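Local coordinates for NS3-like protein (Alongshan virus, PDB 6M40) that probably couples hydrolysis of ATP and other ribonucleoside triphosphates to RNA unwinding, as the helicase domain of a flavivirus-like NS3 protein, at residues Asp172-Glu177 with Arg310-Asp315; Phe198-Thr203 with Phe266-Gln271; Phe107-Ser112 with Lys138-Ala143; Arg129-Gln134 with Leu340-Glu345. All blocks are in the same frame, centred on the assembly; numbering follows the deposited sequence.

How the contacts relate
From the N terminus, contact 3 opens at 107-112 and closes at 138-143, but contact 4 has already opened on the intervening helix at 129-134, so the two cross along the chain. Contact 4 does not close until 340-345, and its long loop contains both others: contact 1 runs from 172-177 to 310-315 and itself encloses contact 2, from 198-203 to 266-271. Contacts 1 and 2 touch in the mixed sheet. Contact 3 lies where strands 111-116 and 145-149, neighbours inside the six-stranded parallel sheet, begin, its centre about 42 Å from that of contact 2, and contact 4 fastens this domain's helix 123-136 to the loop between helices 328-339 and 349-357.

Contact 1 of 4, residues Asp172-Glu177 with Arg310-Asp315; sequences DRVYNE and RPANYD
Y175 carries its CG between the backbone N and the carbonyl carbon (chi1 65°), which folds the ring across P311 on the neighbouring strand. P311 CA stands over one face, 3.7 Å from the Y175 ring centroid and 16° off the normal, a CH-pi contact, while the two side chains run side by side in the same direction. The phenol tip is fixed by a hydrogen bond from Y175 OH to D267 O, on a third strand of the sheet. On the other face of the sheet, R310 takes the same first-torsion position (chi1 80°) and then extends as far as NE, crossing V174 at a slant. V174 CG2 lies over a face of the guanidinium, 3.7 Å from R310 NH2, and D172 CB reaches its edge, near the plane, 3.8 Å from R310 NH1. The D172 carboxylate stays beyond salt-bridge range of R310, with D172 OD1 4.3 Å from R310 NH1, and is instead paired with R297. The backbone evidence is a ladder: Y175 N donates to R310 O at 3.3 Å, A312 N donates to Y175 O at 3.0 Å, and a weak bond joins R310 N to R173 O at 3.5 Å. Y175 thus bonds to the residues flanking P311, the register of a parallel beta bridge, here joining strand 170-175 to strand 306-311 in the second, RecA-like helicase domain.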
# COMPACT_ATOMS: atom_id res chain seq x y z
N ASP A 172 21.88 -7.02 -8.68
CA ASP A 172 21.61 -5.59 -8.81
C ASP A 172 22.53 -5.01 -9.87
O ASP A 172 23.75 -5.08 -9.75
CB ASP A 172 21.80 -4.88 -7.48
CG ASP A 172 20.79 -5.30 -6.45
OD1 ASP A 172 19.59 -5.01 -6.66
OD2 ASP A 172 21.18 -5.95 -5.46
N ARG A 173 21.93 -4.42 -10.90
CA ARG A 173 22.66 -3.80 -11.99
C ARG A 173 22.15 -2.38 -12.16
O ARG A 173 21.22 -1.94 -11.47
CB ARG A 173 22.53 -4.62 -13.27
CG ARG A 173 23.12 -6.01 -13.15
CD ARG A 173 22.97 -6.79 -14.43
NE ARG A 173 23.47 -8.16 -14.31
CZ ARG A 173 23.45 -9.05 -15.30
NH1 ARG A 173 22.95 -8.71 -16.48
NH2 ARG A 173 23.92 -10.27 -15.10
N VAL A 174 22.76 -1.65 -13.09
CA VAL A 174 22.54 -0.22 -13.22
C VAL A 174 22.59 0.15 -14.69
O VAL A 174 23.61 -0.07 -15.36
CB VAL A 174 23.58 0.60 -12.43
CG1 VAL A 174 23.53 2.03 -12.86
CG2 VAL A 174 23.32 0.48 -10.94
N TYR A 175 21.50 0.71 -15.20
CA TYR A 175 21.44 1.25 -16.55
C TYR A 175 21.58 2.77 -16.48
O TYR A 175 20.99 3.42 -15.62
CB TYR A 175 20.12 0.87 -17.23
CG TYR A 175 18.89 1.46 -16.59
CD1 TYR A 175 18.43 2.72 -16.95
CD2 TYR A 175 18.17 0.75 -15.63
CE1 TYR A 175 17.32 3.26 -16.38
CE2 TYR A 175 17.04 1.29 -15.05
CZ TYR A 175 16.62 2.55 -15.42
OH TYR A 175 15.49 3.11 -14.85
N ASN A 176 22.37 3.32 -17.40
CA ASN A 176 22.61 4.76 -17.45
C ASN A 176 21.90 5.44 -18.61
O ASN A 176 21.92 6.67 -18.69
CB ASN A 176 24.11 5.03 -17.58
CG ASN A 176 24.88 4.73 -16.31
OD1 ASN A 176 25.10 5.61 -15.48
ND2 ASN A 176 25.30 3.48 -16.15
N GLU A 177 21.27 4.68 -19.50
CA GLU A 177 20.91 5.16 -20.82
C GLU A 177 19.40 5.21 -21.06
O GLU A 177 18.98 5.49 -22.19
CB GLU A 177 21.57 4.27 -21.88
CG GLU A 177 23.09 4.20 -21.76
CD GLU A 177 23.68 2.90 -22.29
OE1 GLU A 177 23.10 1.82 -22.03
OE2 GLU A 177 24.73 2.95 -22.96
N ARG A 310 17.96 -0.74 -11.74
CA ARG A 310 17.64 0.62 -11.34
C ARG A 310 18.52 1.60 -12.12
O ARG A 310 19.62 1.24 -12.54
CB ARG A 310 17.88 0.82 -9.84
CG ARG A 310 19.34 1.06 -9.49
CD ARG A 310 19.57 1.18 -8.00
NE ARG A 310 21.00 1.15 -7.68
CZ ARG A 310 21.70 0.03 -7.54
NH1 ARG A 310 21.12 -1.15 -7.69
NH2 ARG A 310 23.00 0.09 -7.26
N PRO A 311 18.08 2.84 -12.32
CA PRO A 311 18.93 3.80 -13.04
C PRO A 311 20.11 4.24 -12.19
O PRO A 311 19.99 4.42 -10.97
CB PRO A 311 17.98 4.96 -13.35
CG PRO A 311 16.90 4.86 -12.34
CD PRO A 311 16.75 3.40 -12.00
N ALA A 312 21.26 4.40 -12.85
CA ALA A 312 22.46 4.88 -12.17
C ALA A 312 22.15 6.12 -11.34
O ALA A 312 22.50 6.19 -10.16
CB ALA A 312 23.56 5.19 -13.19
N ASN A 313 21.49 7.09 -11.95
CA ASN A 313 21.13 8.34 -11.29
C ASN A 313 19.87 8.12 -10.46
O ASN A 313 18.79 8.65 -10.73
CB ASN A 313 20.95 9.45 -12.32
CG ASN A 313 22.26 9.91 -12.94
OD1 ASN A 313 23.32 9.36 -12.66
ND2 ASN A 313 22.18 10.92 -13.80
N TYR A 314 20.01 7.28 -9.43
CA TYR A 314 18.98 7.13 -8.40
C TYR A 314 19.61 6.99 -7.03
O TYR A 314 20.39 6.06 -6.78
CB TYR A 314 18.08 5.92 -8.65
CG TYR A 314 17.10 5.71 -7.51
CD1 TYR A 314 16.14 6.66 -7.20
CD2 TYR A 314 17.15 4.56 -6.73
CE1 TYR A 314 15.25 6.48 -6.15
CE2 TYR A 314 16.27 4.37 -5.67
CZ TYR A 314 15.32 5.33 -5.39
OH TYR A 314 14.45 5.12 -4.34
N ASP A 315 19.20 7.89 -6.13
CA ASP A 315 19.78 8.04 -4.80
C ASP A 315 18.98 7.22 -3.79
O ASP A 315 18.12 7.74 -3.08
CB ASP A 315 19.77 9.52 -4.41
CG ASP A 315 18.38 10.17 -4.55
OD1 ASP A 315 17.47 9.56 -5.15
OD2 ASP A 315 18.20 11.29 -4.05

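Contact 2 of 4, residues Phe198-Thr203 with Phe266-Gln271; sequences FVPGLT and FDTCQQ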
# COMPACT_ATOMS: atom_id res chain seq x y z
N PHE A 198 8.31 -1.09 -13.73
CA PHE A 198 7.57 -0.27 -12.77
C PHE A 198 7.70 1.19 -13.18
O PHE A 198 8.77 1.79 -13.06
CB PHE A 198 8.08 -0.51 -11.35
CG PHE A 198 7.40 -1.66 -10.66
CD1 PHE A 198 6.09 -1.52 -10.23
CD2 PHE A 198 8.05 -2.86 -10.44
CE1 PHE A 198 5.44 -2.57 -9.59
CE2 PHE A 198 7.40 -3.91 -9.80
CZ PHE A 198 6.10 -3.76 -9.38
N VAL A 199 6.58 1.76 -13.63
CA VAL A 199 6.51 3.08 -14.25
C VAL A 199 5.69 4.01 -13.37
O VAL A 199 4.69 3.57 -12.77
CB VAL A 199 5.92 2.95 -15.67
CG1 VAL A 199 5.24 4.24 -16.10
CG2 VAL A 199 7.01 2.55 -16.65
N PRO A 200 6.05 5.31 -13.24
CA PRO A 200 5.35 6.18 -12.29
C PRO A 200 3.87 6.38 -12.59
O PRO A 200 3.03 6.05 -11.75
CB PRO A 200 6.11 7.52 -12.42
CG PRO A 200 6.87 7.44 -13.71
CD PRO A 200 7.20 5.98 -13.87
N GLY A 201 3.53 6.92 -13.75
CA GLY A 201 2.14 7.17 -14.07
C GLY A 201 1.66 6.43 -15.31
O GLY A 201 2.47 5.97 -16.12
N LEU A 202 0.34 6.33 -15.46
CA LEU A 202 -0.23 5.77 -16.68
C LEU A 202 0.14 6.60 -17.91
O LEU A 202 0.18 6.06 -19.03
CB LEU A 202 -1.76 5.69 -16.52
CG LEU A 202 -2.67 5.10 -17.60
CD1 LEU A 202 -3.03 6.15 -18.63
CD2 LEU A 202 -2.01 3.90 -18.23
N THR A 203 0.45 7.88 -17.75
CA THR A 203 0.74 8.78 -18.86
C THR A 203 2.07 9.49 -18.63
O THR A 203 2.60 9.53 -17.52
CB THR A 203 -0.36 9.83 -19.04
OG1 THR A 203 -0.52 10.57 -17.82
CG2 THR A 203 -1.69 9.18 -19.41
N PHE A 266 12.55 -4.04 -14.04
CA PHE A 266 13.17 -2.77 -14.42
C PHE A 266 12.48 -1.63 -13.68
O PHE A 266 11.26 -1.45 -13.81
CB PHE A 266 13.09 -2.56 -15.93
CG PHE A 266 13.98 -3.48 -16.70
CD1 PHE A 266 13.56 -4.76 -17.02
CD2 PHE A 266 15.25 -3.08 -17.09
CE1 PHE A 266 14.37 -5.62 -17.72
CE2 PHE A 266 16.07 -3.94 -17.79
CZ PHE A 266 15.63 -5.21 -18.10
N ASP A 267 13.24 -0.88 -12.89
CA ASP A 267 12.70 0.13 -12.00
C ASP A 267 13.00 1.52 -12.55
O ASP A 267 14.17 1.92 -12.65
CB ASP A 267 13.27 -0.02 -10.59
CG ASP A 267 12.33 0.49 -9.50
OD1 ASP A 267 11.48 1.36 -9.78
OD2 ASP A 267 12.45 0.01 -8.35
N THR A 268 11.95 2.25 -12.91
CA THR A 268 12.08 3.69 -13.11
C THR A 268 12.63 4.36 -11.86
O THR A 268 13.40 5.32 -11.95
CB THR A 268 10.72 4.30 -13.43
OG1 THR A 268 10.01 3.47 -14.36
CG2 THR A 268 10.88 5.69 -14.00
N CYS A 269 12.25 3.85 -10.69
CA CYS A 269 12.56 4.48 -9.41
C CYS A 269 11.88 5.85 -9.30
O CYS A 269 12.47 6.84 -8.86
CB CYS A 269 14.07 4.57 -9.20
SG CYS A 269 14.79 2.97 -8.76
N GLN A 270 10.60 5.87 -9.68
CA GLN A 270 9.81 7.10 -9.73
C GLN A 270 8.33 6.76 -9.54
O GLN A 270 7.86 5.72 -10.01
CB GLN A 270 10.00 7.84 -11.07
CG GLN A 270 11.43 8.30 -11.35
CD GLN A 270 11.53 9.25 -12.54
OE1 GLN A 270 10.74 9.17 -13.48
NE2 GLN A 270 12.50 10.15 -12.49
N GLN A 271 7.60 7.65 -8.86
CA GLN A 271 6.19 7.43 -8.58
C GLN A 271 5.39 8.70 -8.79
O GLN A 271 5.93 9.81 -8.79
CB GLN A 271 5.98 6.93 -7.14
CG GLN A 271 4.58 6.41 -6.86
CD GLN A 271 4.53 5.61 -5.58
OE1 GLN A 271 5.56 5.15 -5.09
NE2 GLN A 271 3.33 5.43 -5.04
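P200 packs its ring into the bend that follows T268. Traced from CB outward, each ring carbon meets a different part of segment 266-271: P200 CB lies 3.5 Å from Q270 O, P200 CG lies 4.1 Å from Q270 CB, and P200 CD closes on the methyl T268 CG2 at 3.7 Å. The proline runs alongside Q270, both pointing the same way, but meets T268 at about a right angle. The threonine torsion explains this division of labour: CG2 is anti to the backbone N and faces the proline, whereas OG1 sits beside that N (chi1 -43°) and turns toward F198 O, the acceptor also used by T268 N. T268 N reaches F198 O at 3.2 Å, in the carbonyl plane; OG1 also donates to it, although the modelled length is too short to be trusted. One residue earlier the sheet is regular, with F198 N donating to F266 O at 3.0 Å and 168°, almost along the acceptor's C=O axis. F198 is therefore bonded to both neighbours of D267, a parallel bridge between strands 194-198 and 264-276. D267 OD1 accepts from C269 N at 2.8 Å, an Asx turn that shapes the bend, and its other oxygen, OD2, bonds to Y308 OH. Sequence and position suggest that F198-G201 belongs to helicase motif IV, and R296, which bonds to Q270 O, to motif VI. Chemically, the buried F198 carbonyl where the strand ends accepts from T268 N and, less certainly, from T268 OG1, while the P200 ring packs against the T268 methyl and Q270.

Contact 3 of 4, residues Phe107-Ser112 with Lys138-Ala143; sequences FAKDVS and KEKSKA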
# COMPACT_ATOMS: atom_id res chain seq x y z
N PHE A 107 -13.05 -1.98 21.89
CA PHE A 107 -13.37 -2.04 23.31
C PHE A 107 -13.13 -3.43 23.89
O PHE A 107 -13.14 -3.58 25.11
CB PHE A 107 -14.84 -1.66 23.59
CG PHE A 107 -15.16 -0.26 23.18
CD1 PHE A 107 -14.84 0.81 24.00
CD2 PHE A 107 -15.76 -0.02 21.97
CE1 PHE A 107 -15.12 2.10 23.61
CE2 PHE A 107 -16.05 1.27 21.57
CZ PHE A 107 -15.73 2.33 22.40
N ALA A 108 -12.94 -4.43 23.05
CA ALA A 108 -12.66 -5.77 23.54
C ALA A 108 -11.22 -5.83 24.06
O ALA A 108 -10.38 -5.00 23.72
CB ALA A 108 -12.88 -6.80 22.43
N LYS A 109 -10.96 -6.83 24.90
CA LYS A 109 -9.64 -7.03 25.48
C LYS A 109 -9.06 -8.40 25.14
O LYS A 109 -7.99 -8.75 25.65
CB LYS A 109 -9.69 -6.86 27.00
CG LYS A 109 -9.54 -5.43 27.49
CD LYS A 109 -10.88 -4.77 27.76
CE LYS A 109 -11.28 -4.90 29.22
NZ LYS A 109 -12.75 -4.68 29.40
N ASP A 110 -9.74 -9.16 24.27
CA ASP A 110 -9.40 -10.56 24.01
C ASP A 110 -9.19 -10.81 22.52
O ASP A 110 -9.39 -11.93 22.04
CB ASP A 110 -10.49 -11.49 24.56
CG ASP A 110 -11.84 -11.27 23.89
OD1 ASP A 110 -12.15 -10.14 23.46
OD2 ASP A 110 -12.62 -12.25 23.79
N VAL A 111 -8.80 -9.78 21.78
CA VAL A 111 -8.60 -9.88 20.34
C VAL A 111 -7.18 -9.45 20.03
O VAL A 111 -6.81 -8.28 20.25
CB VAL A 111 -9.60 -9.03 19.54
CG1 VAL A 111 -9.39 -9.24 18.06
CG2 VAL A 111 -11.03 -9.37 19.94
N SER A 112 -6.39 -10.37 19.48
CA SER A 112 -5.04 -10.10 19.02
C SER A 112 -5.04 -9.97 17.50
O SER A 112 -5.90 -10.53 16.81
CB SER A 112 -4.08 -11.19 19.48
OG SER A 112 -3.84 -11.08 20.86
N LYS A 138 -3.61 -1.27 25.65
CA LYS A 138 -4.65 -0.80 26.56
C LYS A 138 -4.47 -1.30 27.98
O LYS A 138 -3.83 -2.33 28.21
CB LYS A 138 -5.99 -1.24 25.98
CG LYS A 138 -7.23 -0.73 26.66
CD LYS A 138 -8.41 -1.62 26.30
CE LYS A 138 -8.52 -1.85 24.79
NZ LYS A 138 -9.73 -2.63 24.44
N GLU A 139 -5.02 -0.57 28.94
CA GLU A 139 -5.01 -1.03 30.32
C GLU A 139 -5.93 -2.23 30.48
O GLU A 139 -7.07 -2.24 29.99
CB GLU A 139 -5.45 0.09 31.26
CG GLU A 139 -4.70 1.40 31.06
CD GLU A 139 -5.43 2.36 30.13
OE1 GLU A 139 -6.63 2.61 30.36
OE2 GLU A 139 -4.80 2.87 29.19
N LYS A 140 -5.44 -3.25 31.18
CA LYS A 140 -6.11 -4.53 31.37
C LYS A 140 -6.18 -5.35 30.09
O LYS A 140 -7.03 -6.24 29.96
CB LYS A 140 -7.54 -4.37 31.92
CG LYS A 140 -7.85 -3.13 32.75
CD LYS A 140 -9.13 -2.49 32.20
CE LYS A 140 -9.74 -1.43 33.11
NZ LYS A 140 -10.94 -0.80 32.47
N SER A 141 -5.31 -5.06 29.13
CA SER A 141 -5.34 -5.80 27.87
C SER A 141 -4.86 -7.23 28.07
O SER A 141 -3.95 -7.50 28.87
CB SER A 141 -4.46 -5.14 26.82
OG SER A 141 -4.13 -6.10 25.82
N LYS A 142 -5.45 -8.15 27.33
CA LYS A 142 -5.03 -9.55 27.28
C LYS A 142 -4.93 -10.00 25.83
O LYS A 142 -5.48 -11.03 25.41
CB LYS A 142 -5.97 -10.42 28.09
CG LYS A 142 -5.68 -10.35 29.59
CD LYS A 142 -6.89 -10.70 30.43
CE LYS A 142 -6.91 -9.90 31.73
NZ LYS A 142 -8.30 -9.69 32.22
N ALA A 143 -4.20 -9.22 25.03
CA ALA A 143 -3.99 -9.51 23.62
C ALA A 143 -2.71 -8.80 23.18
O ALA A 143 -2.24 -7.88 23.84
CB ALA A 143 -5.19 -9.06 22.78
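K138 NZ is gripped from both sides of the contact: it donates to A108 O at 2.6 Å, and it also hydrogen-bonds to L106 O and T135 OG1. These residues sit in a beta-alpha-beta unit of the parallel sheet, where strand 111-116, helix 123-136 and strand 145-149 follow one another and the two strands are neighbours. K138 starts a type II turn that ends at S141, closed by S141 N to K138 O at 3.2 Å. Its side chain leaves with CG anti to the backbone N and kinks at chi3 (-50°), bringing NZ to A108 O from above the carbonyl plane, 43° out of it. K109 crosses K138 at about a right angle; its own bent chain lays K109 CG 3.6 Å from K140 O. The ammonium groups of K109 and K140 are not in contact, but K109 NZ is 5.3 Å from K140 NZ, and like charges so close would probably repel. The backbones are tied by K142 N, which donates in the plane of the K109 carbonyl, with 3.1 Å between K142 N and K109 O. An ST turn steers the chain after it: S141 OG accepts from A143 N at 3.2 Å and is also bonded to V136 O. Beyond, S112 OG is hydrogen-bonded to A144 N at the approach to strand 145-149, and the methyl of A143 closes against S112, with A143 CB 4.1 Å from S112 CB.

Contact 4 of 4, residues Arg129-Gln134 with Leu340-Glu345; sequences RALIHQ and LDLPEE
The R129 guanidinium meets E345 at its edge: E345 OE1 lies near the guanidinium plane, 3.3 Å from R129 NH1, while the carboxylate plane is turned 41° against it. The pair is a salt bridge, but its hydrogen bond is weak, with an N-H...O angle of 134°. The two side chains cross at about a right angle, E345 arriving through a bend at chi2 (-97°). A second hydrogen bond, from R129 NH2 to T118 O, fixes the other arm of the guanidinium. T118 belongs to the DETH sequence, the DExH (motif II) signature of such helicases. The apolar half rests on L342, whose methyls divide between neighbours on one side of helix 123-136. L342 CD1 touches A130 CB at 3.6 Å and L131 CD2 at 3.7 Å; the other methyl, L342 CD2, lies 3.7 Å from Q134 NE2, the extended glutamine crossing the leucine at about a right angle. L342 follows a Schellman motif, in which D341 with positive phi ends helix 328-339, and L337 on that helix touches both A130 and L342. N334 OD1 accepts a hydrogen bond from E345 N, steadying the loop. The contact therefore joins a motif II-bearing domain to the loop between helices 328-339 and 349-357 chiefly by apolar packing of L342, and the bent, single-atom R129-E345 bond at its margin probably contributes modestly.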
# COMPACT_ATOMS: atom_id res chain seq x y z
N ARG A 129 -2.99 0.82 12.06
CA ARG A 129 -1.83 0.52 12.90
C ARG A 129 -1.94 1.21 14.26
O ARG A 129 -1.67 0.60 15.30
CB ARG A 129 -0.53 0.94 12.19
CG ARG A 129 0.68 0.04 12.51
CD ARG A 129 2.05 0.70 12.26
NE ARG A 129 2.28 1.04 10.86
CZ ARG A 129 2.44 2.27 10.39
NH1 ARG A 129 2.43 3.32 11.21
NH2 ARG A 129 2.64 2.47 9.09
N ALA A 130 -2.37 2.47 14.26
CA ALA A 130 -2.53 3.23 15.50
C ALA A 130 -3.61 2.65 16.39
O ALA A 130 -3.47 2.63 17.62
CB ALA A 130 -2.84 4.69 15.17
N LEU A 131 -4.73 2.21 15.80
CA LEU A 131 -5.83 1.70 16.60
C LEU A 131 -5.51 0.33 17.17
O LEU A 131 -5.88 0.03 18.32
CB LEU A 131 -7.10 1.66 15.75
CG LEU A 131 -7.69 3.03 15.42
CD1 LEU A 131 -8.72 2.96 14.31
CD2 LEU A 131 -8.31 3.67 16.67
N ILE A 132 -4.84 -0.53 16.40
CA ILE A 132 -4.39 -1.80 16.95
C ILE A 132 -3.39 -1.56 18.07
O ILE A 132 -3.40 -2.25 19.09
CB ILE A 132 -3.80 -2.69 15.84
CG1 ILE A 132 -4.81 -2.89 14.70
CG2 ILE A 132 -3.39 -4.04 16.43
CD1 ILE A 132 -6.10 -3.51 15.13
N HIS A 133 -2.48 -0.59 17.88
CA HIS A 133 -1.54 -0.26 18.94
C HIS A 133 -2.26 0.20 20.20
O HIS A 133 -1.85 -0.13 21.32
CB HIS A 133 -0.57 0.84 18.47
CG HIS A 133 0.40 0.40 17.42
ND1 HIS A 133 1.24 1.29 16.78
CD2 HIS A 133 0.67 -0.82 16.90
CE1 HIS A 133 1.99 0.63 15.90
NE2 HIS A 133 1.66 -0.65 15.96
N GLN A 134 -3.34 0.98 20.04
CA GLN A 134 -4.06 1.51 21.20
C GLN A 134 -4.81 0.40 21.94
O GLN A 134 -4.76 0.32 23.17
CB GLN A 134 -5.04 2.61 20.76
CG GLN A 134 -5.86 3.27 21.88
CD GLN A 134 -7.07 4.05 21.37
OE1 GLN A 134 -7.86 3.53 20.59
NE2 GLN A 134 -7.21 5.30 21.82
N LEU A 340 -9.23 11.35 16.09
CA LEU A 340 -9.28 10.27 17.06
C LEU A 340 -8.29 10.45 18.20
O LEU A 340 -8.20 9.57 19.06
CB LEU A 340 -9.01 8.93 16.37
CG LEU A 340 -9.78 8.60 15.09
CD1 LEU A 340 -8.99 7.61 14.28
CD2 LEU A 340 -11.16 8.04 15.39
N ASP A 341 -7.53 11.55 18.22
CA ASP A 341 -6.61 11.84 19.32
C ASP A 341 -5.66 10.68 19.56
O ASP A 341 -5.48 10.19 20.68
CB ASP A 341 -7.39 12.19 20.59
CG ASP A 341 -7.71 13.69 20.69
OD1 ASP A 341 -6.78 14.50 20.92
OD2 ASP A 341 -8.89 14.05 20.51
N LEU A 342 -5.04 10.23 18.47
CA LEU A 342 -4.01 9.22 18.41
C LEU A 342 -2.66 9.86 18.09
O LEU A 342 -2.60 10.98 17.58
CB LEU A 342 -4.33 8.17 17.33
CG LEU A 342 -5.57 7.29 17.54
CD1 LEU A 342 -5.81 6.33 16.38
CD2 LEU A 342 -5.43 6.52 18.85
N PRO A 343 -1.55 9.18 18.40
CA PRO A 343 -0.24 9.68 17.98
C PRO A 343 -0.14 9.83 16.47
O PRO A 343 -0.66 9.01 15.71
CB PRO A 343 0.74 8.62 18.50
CG PRO A 343 0.02 7.98 19.64
CD PRO A 343 -1.45 8.03 19.32
N GLU A 344 0.55 10.88 16.04
CA GLU A 344 0.61 11.25 14.64
C GLU A 344 1.95 10.85 14.02
O GLU A 344 2.85 10.32 14.69
CB GLU A 344 0.33 12.75 14.50
CG GLU A 344 -1.08 13.09 14.98
CD GLU A 344 -1.37 14.58 15.10
OE1 GLU A 344 -0.61 15.40 14.53
OE2 GLU A 344 -2.36 14.92 15.77
N GLU A 345 2.07 11.07 12.73
CA GLU A 345 3.19 10.61 11.94
C GLU A 345 4.09 11.76 11.55
O GLU A 345 3.60 12.86 11.25
CB GLU A 345 2.72 9.89 10.66
CG GLU A 345 1.76 8.74 10.89
CD GLU A 345 2.46 7.40 10.89
OE1 GLU A 345 2.16 6.57 11.77
OE2 GLU A 345 3.31 7.17 10.01